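Local coordinates for protein 6-carboxyhexanoate--CoA ligase (Aquifex aeolicus, PDB 5TVA) that belongs to the 6-carboxyhexanoate--CoA ligase (BioW) family and binds adenosine monophosphate and coenzyme A, at residues Ala105-Leu117 against Glu124-Thr136. Residues are numbered along the deposited sequence; the frame is centred on the assembly and turned at random.
Sequences ANPKGGNMRGAVL and ERLEEDKERGVRT. With AMP (adenosine monophosphate), chain C.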
ATOM      1  N   ALA A 105     -12.950  -8.346  -2.878  1.00 70.74           N
ATOM      2  CA  ALA A 105     -11.782  -9.200  -3.092  1.00 64.24           C
ATOM      3  C   ALA A 105     -11.761 -10.399  -2.149  1.00 63.10           C
ATOM      4  O   ALA A 105     -11.314 -11.485  -2.544  1.00 61.20           O
ATOM      5  CB  ALA A 105     -10.507  -8.369  -2.944  1.00 57.80           C
ATOM      6  N   ASN A 106     -12.221 -10.228  -0.911  1.00 63.61           N
ATOM      7  CA  ASN A 106     -12.327 -11.339   0.044  1.00 67.06           C
ATOM      8  C   ASN A 106     -13.499 -12.234  -0.352  1.00 68.41           C
ATOM      9  O   ASN A 106     -14.645 -11.763  -0.373  1.00 71.75           O
ATOM     10  CB  ASN A 106     -12.510 -10.786   1.469  1.00 64.74           C
ATOM     11  CG  ASN A 106     -12.521 -11.875   2.552  1.00 64.32           C
ATOM     12  OD1 ASN A 106     -12.824 -13.038   2.295  1.00 64.80           O
ATOM     13  ND2 ASN A 106     -12.187 -11.483   3.776  1.00 64.71           N
ATOM     14  N   PRO A 107     -13.272 -13.515  -0.658  1.00 69.50           N
ATOM     15  CA  PRO A 107     -14.369 -14.356  -1.168  1.00 70.39           C
ATOM     16  C   PRO A 107     -15.500 -14.572  -0.175  1.00 73.34           C
ATOM     17  O   PRO A 107     -16.619 -14.882  -0.604  1.00 73.39           O
ATOM     18  CB  PRO A 107     -13.671 -15.679  -1.508  1.00 71.68           C
ATOM     19  CG  PRO A 107     -12.457 -15.699  -0.625  1.00 70.67           C
ATOM     20  CD  PRO A 107     -12.010 -14.264  -0.535  1.00 66.20           C
ATOM     21  N   LYS A 108     -15.253 -14.427   1.128  1.00 70.17           N
ATOM     22  CA  LYS A 108     -16.303 -14.526   2.134  1.00 71.98           C
ATOM     23  C   LYS A 108     -16.845 -13.160   2.534  1.00 73.74           C
ATOM     24  O   LYS A 108     -17.312 -12.983   3.663  1.00 78.32           O
ATOM     25  CB  LYS A 108     -15.804 -15.289   3.362  1.00 73.20           C
ATOM     26  CG  LYS A 108     -15.031 -16.563   3.015  1.00 74.57           C
ATOM     27  CD  LYS A 108     -15.325 -17.695   3.997  1.00 77.63           C
ATOM     28  CE  LYS A 108     -14.302 -18.820   3.874  1.00 80.60           C
ATOM     29  NZ  LYS A 108     -14.893 -20.176   4.095  1.00 84.17           N
ATOM     30  N   GLY A 109     -16.792 -12.188   1.625  1.00 70.80           N
ATOM     31  CA  GLY A 109     -17.335 -10.872   1.889  1.00 73.81           C
ATOM     32  C   GLY A 109     -16.368  -9.906   2.547  1.00 73.82           C
ATOM     33  O   GLY A 109     -15.559 -10.288   3.403  1.00 70.63           O
ATOM     34  N   GLY A 110     -16.445  -8.645   2.146  1.00 64.52           N
ATOM     35  CA  GLY A 110     -15.663  -7.608   2.778  1.00 69.67           C
ATOM     36  C   GLY A 110     -14.310  -7.402   2.127  1.00 70.80           C
ATOM     37  O   GLY A 110     -14.008  -7.885   1.029  1.00 67.48           O
ATOM     38  N   ASN A 111     -13.482  -6.645   2.836  1.00 67.64           N
ATOM     39  CA  ASN A 111     -12.128  -6.394   2.384  1.00 63.93           C
ATOM     40  C   ASN A 111     -11.201  -7.521   2.822  1.00 64.67           C
ATOM     41  O   ASN A 111     -11.492  -8.286   3.746  1.00 65.54           O
ATOM     42  CB  ASN A 111     -11.612  -5.067   2.930  1.00 60.02           C
ATOM     43  CG  ASN A 111     -12.555  -3.930   2.656  1.00 72.24           C
ATOM     44  OD1 ASN A 111     -12.557  -3.361   1.563  1.00 74.93           O
ATOM     45  ND2 ASN A 111     -13.377  -3.593   3.647  1.00 67.03           N
ATOM     46  N   MET A 112     -10.071  -7.617   2.132  1.00 59.14           N
ATOM     47  CA  MET A 112      -9.003  -8.491   2.567  1.00 56.34           C
ATOM     48  C   MET A 112      -8.195  -7.805   3.668  1.00 53.26           C
ATOM     49  O   MET A 112      -8.334  -6.611   3.928  1.00 54.70           O
ATOM     50  CB  MET A 112      -8.110  -8.864   1.381  1.00 56.07           C
ATOM     51  CG  MET A 112      -8.809  -9.630   0.251  1.00 56.76           C
ATOM     52  SD  MET A 112      -7.754  -9.710  -1.219  1.00 51.17           S
ATOM     53  CE  MET A 112      -6.436 -10.755  -0.603  1.00 48.46           C
ATOM     54  N   ARG A 113      -7.349  -8.584   4.334  1.00 50.05           N
ATOM     55  CA  ARG A 113      -6.352  -8.039   5.239  1.00 50.94           C
ATOM     56  C   ARG A 113      -5.030  -7.787   4.541  1.00 45.67           C
ATOM     57  O   ARG A 113      -4.001  -7.654   5.213  1.00 47.44           O
ATOM     58  CB  ARG A 113      -6.137  -8.971   6.432  1.00 54.39           C
ATOM     59  CG  ARG A 113      -7.404  -9.285   7.216  1.00 58.99           C
ATOM     60  CD  ARG A 113      -7.170 -10.341   8.293  1.00 56.07           C
ATOM     61  NE  ARG A 113      -8.330 -11.216   8.375  1.00 63.44           N
ATOM     62  CZ  ARG A 113      -8.341 -12.491   7.996  1.00 64.44           C
ATOM     63  NH1 ARG A 113      -7.230 -13.070   7.547  1.00 61.00           N
ATOM     64  NH2 ARG A 113      -9.460 -13.198   8.096  1.00 71.20           N
ATOM     65  N   GLY A 114      -5.035  -7.722   3.218  1.00 45.13           N
ATOM     66  CA  GLY A 114      -3.794  -7.606   2.477  1.00 47.30           C
ATOM     67  C   GLY A 114      -4.067  -7.602   0.991  1.00 42.48           C
ATOM     68  O   GLY A 114      -5.215  -7.551   0.553  1.00 44.52           O
ATOM     69  N   ALA A 115      -2.993  -7.667   0.217  1.00 38.22           N
ATOM     70  CA  ALA A 115      -3.086  -7.443  -1.215  1.00 40.00           C
ATOM     71  C   ALA A 115      -3.241  -8.757  -1.984  1.00 43.98           C
ATOM     72  O   ALA A 115      -2.784  -9.826  -1.546  1.00 40.31           O
ATOM     73  CB  ALA A 115      -1.857  -6.675  -1.711  1.00 36.86           C
ATOM     74  N   VAL A 116      -3.933  -8.658  -3.129  1.00 40.93           N
ATOM     75  CA  VAL A 116      -3.926  -9.702  -4.150  1.00 41.47           C
ATOM     76  C   VAL A 116      -2.581  -9.704  -4.865  1.00 43.72           C
ATOM     77  O   VAL A 116      -2.045  -8.642  -5.218  1.00 36.38           O
ATOM     78  CB  VAL A 116      -5.059  -9.466  -5.169  1.00 45.45           C
ATOM     79  CG1 VAL A 116      -4.922 -10.410  -6.382  1.00 43.73           C
ATOM     80  CG2 VAL A 116      -6.444  -9.589  -4.520  1.00 48.11           C
ATOM     81  N   LEU A 117      -2.031 -10.907  -5.104  1.00 42.73           N
ATOM     82  CA  LEU A 117      -0.863 -11.101  -5.975  1.00 45.08           C
ATOM     83  C   LEU A 117      -1.373 -11.656  -7.302  1.00 43.37           C
ATOM     84  O   LEU A 117      -1.730 -12.837  -7.400  1.00 44.05           O
ATOM     85  CB  LEU A 117       0.162 -12.045  -5.342  1.00 39.56           C
ATOM     86  CG  LEU A 117       0.846 -11.501  -4.083  1.00 43.90           C
ATOM     87  CD1 LEU A 117       1.645 -12.560  -3.395  1.00 43.27           C
ATOM     88  CD2 LEU A 117       1.733 -10.328  -4.415  1.00 41.83           C
ATOM     89  N   GLU A 124      -4.359 -14.501 -12.905  1.00 48.04           N
ATOM     90  CA  GLU A 124      -4.755 -15.445 -11.866  1.00 51.42           C
ATOM     91  C   GLU A 124      -4.195 -15.028 -10.506  1.00 51.12           C
ATOM     92  O   GLU A 124      -3.081 -14.498 -10.403  1.00 47.16           O
ATOM     93  CB  GLU A 124      -4.301 -16.860 -12.243  1.00 51.69           C
ATOM     94  CG  GLU A 124      -3.850 -17.750 -11.082  1.00 62.55           C
ATOM     95  CD  GLU A 124      -3.456 -19.174 -11.530  1.00 71.48           C
ATOM     96  OE1 GLU A 124      -3.039 -19.982 -10.663  1.00 69.87           O
ATOM     97  OE2 GLU A 124      -3.583 -19.487 -12.743  1.00 68.73           O
ATOM     98  N   ARG A 125      -4.983 -15.265  -9.458  1.00 50.25           N
ATOM     99  CA  ARG A 125      -4.607 -14.884  -8.101  1.00 48.79           C
ATOM    100  C   ARG A 125      -3.652 -15.919  -7.515  1.00 45.32           C
ATOM    101  O   ARG A 125      -4.025 -17.084  -7.364  1.00 50.36           O
ATOM    102  CB  ARG A 125      -5.861 -14.763  -7.237  1.00 43.27           C
ATOM    103  CG  ARG A 125      -6.750 -13.587  -7.626  1.00 49.43           C
ATOM    104  CD  ARG A 125      -8.009 -13.505  -6.773  1.00 49.07           C
ATOM    105  NE  ARG A 125      -7.733 -13.309  -5.351  1.00 53.03           N
ATOM    106  CZ  ARG A 125      -8.648 -12.903  -4.478  1.00 56.82           C
ATOM    107  NH1 ARG A 125      -9.880 -12.651  -4.895  1.00 59.34           N
ATOM    108  NH2 ARG A 125      -8.335 -12.722  -3.200  1.00 54.99           N
ATOM    109  N   LEU A 126      -2.439 -15.482  -7.139  1.00 46.49           N
ATOM    110  CA  LEU A 126      -1.383 -16.372  -6.652  1.00 41.95           C
ATOM    111  C   LEU A 126      -1.271 -16.435  -5.132  1.00 50.72           C
ATOM    112  O   LEU A 126      -0.594 -17.335  -4.615  1.00 46.66           O
ATOM    113  CB  LEU A 126      -0.020 -15.940  -7.207  1.00 40.29           C
ATOM    114  CG  LEU A 126       0.081 -15.711  -8.718  1.00 44.05           C
ATOM    115  CD1 LEU A 126       1.473 -15.219  -9.113  1.00 45.30           C
ATOM    116  CD2 LEU A 126      -0.270 -16.976  -9.489  1.00 47.69           C
ATOM    117  N   GLU A 127      -1.879 -15.500  -4.398  1.00 48.38           N
ATOM    118  CA  GLU A 127      -1.817 -15.594  -2.947  1.00 45.77           C
ATOM    119  C   GLU A 127      -2.540 -16.857  -2.484  1.00 49.22           C
ATOM    120  O   GLU A 127      -3.566 -17.253  -3.049  1.00 45.87           O
ATOM    121  CB  GLU A 127      -2.413 -14.341  -2.289  1.00 43.90           C
ATOM    122  CG  GLU A 127      -3.925 -14.224  -2.340  1.00 43.02           C
ATOM    123  CD  GLU A 127      -4.434 -13.604  -3.627  1.00 46.97           C
ATOM    124  OE1 GLU A 127      -3.609 -13.326  -4.534  1.00 45.78           O
ATOM    125  OE2 GLU A 127      -5.668 -13.378  -3.726  1.00 49.76           O
ATOM    126  N   GLU A 128      -1.977 -17.505  -1.458  1.00 50.04           N
ATOM    127  CA  GLU A 128      -2.542 -18.759  -0.961  1.00 53.03           C
ATOM    128  C   GLU A 128      -3.804 -18.511  -0.156  1.00 54.44           C
ATOM    129  O   GLU A 128      -4.777 -19.268  -0.259  1.00 51.49           O
ATOM    130  CB  GLU A 128      -1.518 -19.486  -0.088  1.00 54.11           C
ATOM    131  CG  GLU A 128      -0.566 -20.346  -0.841  1.00 50.21           C
ATOM    132  CD  GLU A 128      -1.268 -21.514  -1.460  1.00 55.44           C
ATOM    133  OE1 GLU A 128      -2.140 -22.105  -0.777  1.00 59.87           O
ATOM    134  OE2 GLU A 128      -0.964 -21.820  -2.630  1.00 54.51           O
ATOM    135  N   ASP A 129      -3.786 -17.476   0.681  1.00 50.06           N
ATOM    136  CA  ASP A 129      -4.906 -17.141   1.555  1.00 51.31           C
ATOM    137  C   ASP A 129      -5.586 -15.920   0.953  1.00 50.23           C
ATOM    138  O   ASP A 129      -5.103 -14.795   1.094  1.00 51.50           O
ATOM    139  CB  ASP A 129      -4.434 -16.885   2.979  1.00 51.15           C
ATOM    140  CG  ASP A 129      -5.579 -16.614   3.930  1.00 54.96           C
ATOM    141  OD1 ASP A 129      -6.644 -16.159   3.455  1.00 53.22           O
ATOM    142  OD2 ASP A 129      -5.411 -16.840   5.153  1.00 55.23           O
ATOM    143  N   LYS A 130      -6.717 -16.150   0.291  1.00 48.33           N
ATOM    144  CA  LYS A 130      -7.408 -15.088  -0.419  1.00 54.41           C
ATOM    145  C   LYS A 130      -8.236 -14.200   0.508  1.00 56.11           C
ATOM    146  O   LYS A 130      -8.730 -13.160   0.065  1.00 49.93           O
ATOM    147  CB  LYS A 130      -8.274 -15.701  -1.530  1.00 52.43           C
ATOM    148  CG  LYS A 130      -7.507 -16.768  -2.319  1.00 51.94           C
ATOM    149  CD  LYS A 130      -8.155 -17.105  -3.653  1.00 58.49           C
ATOM    150  CE  LYS A 130      -7.497 -18.337  -4.302  1.00 58.08           C
ATOM    151  NZ  LYS A 130      -6.010 -18.204  -4.481  1.00 54.98           N
ATOM    152  N   GLU A 131      -8.396 -14.572   1.775  1.00 49.93           N
ATOM    153  CA  GLU A 131      -8.947 -13.610   2.713  1.00 55.80           C
ATOM    154  C   GLU A 131      -7.864 -12.690   3.252  1.00 56.15           C
ATOM    155  O   GLU A 131      -8.090 -11.480   3.417  1.00 51.83           O
ATOM    156  CB  GLU A 131      -9.647 -14.324   3.865  1.00 56.77           C
ATOM    157  CG  GLU A 131     -10.530 -15.472   3.428  1.00 64.78           C
ATOM    158  CD  GLU A 131     -11.201 -16.147   4.603  1.00 69.83           C
ATOM    159  OE1 GLU A 131     -11.312 -15.499   5.669  1.00 74.00           O
ATOM    160  OE2 GLU A 131     -11.591 -17.324   4.466  1.00 72.25           O
ATOM    161  N   ARG A 132      -6.676 -13.249   3.477  1.00 48.11           N
ATOM    162  CA  ARG A 132      -5.610 -12.517   4.142  1.00 49.51           C
ATOM    163  C   ARG A 132      -4.779 -11.707   3.148  1.00 52.50           C
ATOM    164  O   ARG A 132      -4.448 -10.539   3.406  1.00 44.95           O
ATOM    165  CB  ARG A 132      -4.734 -13.497   4.915  1.00 52.48           C
ATOM    166  CG  ARG A 132      -4.021 -12.859   6.057  1.00 59.06           C
ATOM    167  CD  ARG A 132      -2.659 -13.518   6.383  1.00 58.52           C
ATOM    168  NE  ARG A 132      -1.646 -12.669   5.781  1.00 66.16           N
ATOM    169  CZ  ARG A 132      -0.372 -12.656   6.154  1.00 61.84           C
ATOM    170  NH1 ARG A 132       0.037 -13.401   7.188  1.00 61.59           N
ATOM    171  NH2 ARG A 132       0.492 -11.850   5.537  1.00 56.92           N
ATOM    172  N   GLY A 133      -4.434 -12.318   2.007  1.00 47.88           N
ATOM    173  CA  GLY A 133      -3.486 -11.718   1.094  1.00 42.26           C
ATOM    174  C   GLY A 133      -2.086 -11.649   1.684  1.00 36.89           C
ATOM    175  O   GLY A 133      -1.762 -12.257   2.696  1.00 36.22           O
ATOM    176  N   VAL A 134      -1.253 -10.850   1.030  1.00 37.09           N
ATOM    177  CA  VAL A 134       0.104 -10.598   1.497  1.00 38.54           C
ATOM    178  C   VAL A 134       0.194  -9.136   1.936  1.00 34.83           C
ATOM    179  O   VAL A 134      -0.411  -8.253   1.320  1.00 37.00           O
ATOM    180  CB  VAL A 134       1.120 -10.951   0.391  1.00 35.95           C
ATOM    181  CG1 VAL A 134       2.533 -10.685   0.838  1.00 32.94           C
ATOM    182  CG2 VAL A 134       0.964 -12.415   0.041  1.00 46.27           C
ATOM    183  N   ARG A 135       0.930  -8.889   3.011  1.00 34.41           N
ATOM    184  CA  ARG A 135       1.076  -7.565   3.590  1.00 40.64           C
ATOM    185  C   ARG A 135       2.494  -7.081   3.363  1.00 37.77           C
ATOM    186  O   ARG A 135       3.447  -7.772   3.735  1.00 35.34           O
ATOM    187  CB  ARG A 135       0.784  -7.572   5.092  1.00 41.39           C
ATOM    188  CG  ARG A 135      -0.619  -7.198   5.511  1.00 42.30           C
ATOM    189  CD  ARG A 135      -0.750  -7.385   7.028  1.00 46.28           C
ATOM    190  NE  ARG A 135      -1.767  -8.377   7.346  1.00 54.55           N
ATOM    191  CZ  ARG A 135      -1.570  -9.522   7.994  1.00 55.80           C
ATOM    192  NH1 ARG A 135      -0.375  -9.871   8.458  1.00 51.97           N
ATOM    193  NH2 ARG A 135      -2.604 -10.324   8.184  1.00 58.33           N
ATOM    194  N   THR A 136       2.629  -5.896   2.760  1.00 35.38           N
ATOM    195  CA  THR A 136       3.924  -5.228   2.710  1.00 36.14           C
ATOM    196  C   THR A 136       4.226  -4.633   4.077  1.00 34.81           C
ATOM    197  O   THR A 136       3.387  -3.920   4.638  1.00 35.87           O
ATOM    198  CB  THR A 136       3.908  -4.118   1.656  1.00 32.57           C
ATOM    199  OG1 THR A 136       3.568  -4.651   0.372  1.00 30.94           O
ATOM    200  CG2 THR A 136       5.247  -3.405   1.591  1.00 32.72           C
TER
HETATM  201  P   AMP C 301      -5.474   1.037   3.728  1.00 66.06           P
HETATM  202  O1P AMP C 301      -4.260   1.562   2.992  1.00 50.35           O
HETATM  203  O2P AMP C 301      -5.119   0.728   5.168  1.00 57.79           O
HETATM  204  O3P AMP C 301      -6.795   1.762   3.493  1.00 52.00           O
HETATM  205  O5' AMP C 301      -5.800  -0.389   3.083  1.00 59.31           O
HETATM  206  C5' AMP C 301      -6.448  -0.524   1.819  1.00 57.24           C
HETATM  207  C4' AMP C 301      -6.589  -1.987   1.467  1.00 59.12           C
HETATM  208  O4' AMP C 301      -5.292  -2.494   1.051  1.00 49.83           O
HETATM  209  C3' AMP C 301      -7.028  -2.876   2.632  1.00 58.22           C
HETATM  210  O3' AMP C 301      -8.431  -3.070   2.675  1.00 70.05           O
HETATM  211  C2' AMP C 301      -6.252  -4.170   2.444  1.00 54.72           C
HETATM  212  O2' AMP C 301      -6.978  -5.066   1.616  1.00 59.96           O
HETATM  213  C1' AMP C 301      -4.999  -3.704   1.698  1.00 54.07           C
HETATM  214  N9  AMP C 301      -3.841  -3.480   2.594  1.00 54.11           N
HETATM  215  C8  AMP C 301      -3.838  -2.829   3.774  1.00 50.70           C
HETATM  216  N7  AMP C 301      -2.596  -2.830   4.333  1.00 52.61           N
HETATM  217  C5  AMP C 301      -1.763  -3.492   3.509  1.00 49.36           C
HETATM  218  C6  AMP C 301      -0.318  -3.842   3.467  1.00 42.30           C
HETATM  219  N6  AMP C 301       0.534  -3.500   4.460  1.00 35.01           N
HETATM  220  N1  AMP C 301       0.130  -4.546   2.391  1.00 43.23           N
HETATM  221  C2  AMP C 301      -0.688  -4.917   1.397  1.00 40.57           C
HETATM  222  N3  AMP C 301      -2.001  -4.630   1.370  1.00 44.70           N
HETATM  223  C4  AMP C 301      -2.593  -3.925   2.366  1.00 53.94           C
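Arg125 turns at chi3 (61°) after a straight start, which swings its guanidinium end-on to the backbone of Ala105; NH1 reaches Ala105 O at 3.0 Å on a lone pair, and NH2 joins from above the carbonyl plane. Glu127 folds back twice, with CG wedged between its backbone N and carbonyl carbon (chi1 74°) and a second bend at chi2, and its carboxylate serves both segments. OE2 takes NE (2.6 Å) and NH2 of Arg125 side-on, while OE1 accepts Leu117 N at 2.9 Å from above the carboxylate plane. The guanidinium, pinned at two edges, lies between Val116 CG2 over one face and Lys130 CD over the opposite face. Met112 slides past Arg125, and its CE ends 3.5 Å from Gly133 CA, close against the backbone of that residue. Nearby, Glu131 lays its CG against the Asn106 amide and sends OE1 to Arg113 NH2 in a long salt bridge.

Backbone bonds join Arg113 N to Glu131 O, Ala115 with Val134 in both directions as a single antiparallel bridge, and Leu126 N to Leu117 O (2.8 Å). Beside that bridge, Leu117 CD1 packs on Val134 CG2 at 3.5 Å. Arg135 NE bonds to Arg113 O, and its NH2 makes a salt bridge to coenzyme A. The two loops thereby shape the nucleotide pocket: Thr136 N donates to adenine N1 (2.9 Å) and Thr136 O accepts from N6, while the ribose O2' lies near the carbonyls of Met112 and Gly114.

Strand 116-119, an outermost strand of the mixed sheet, pairs through Val116 with strand 214-219, and helix 224-233 meets Leu117 through Leu224 and Ile228 and Val134 through Thr232.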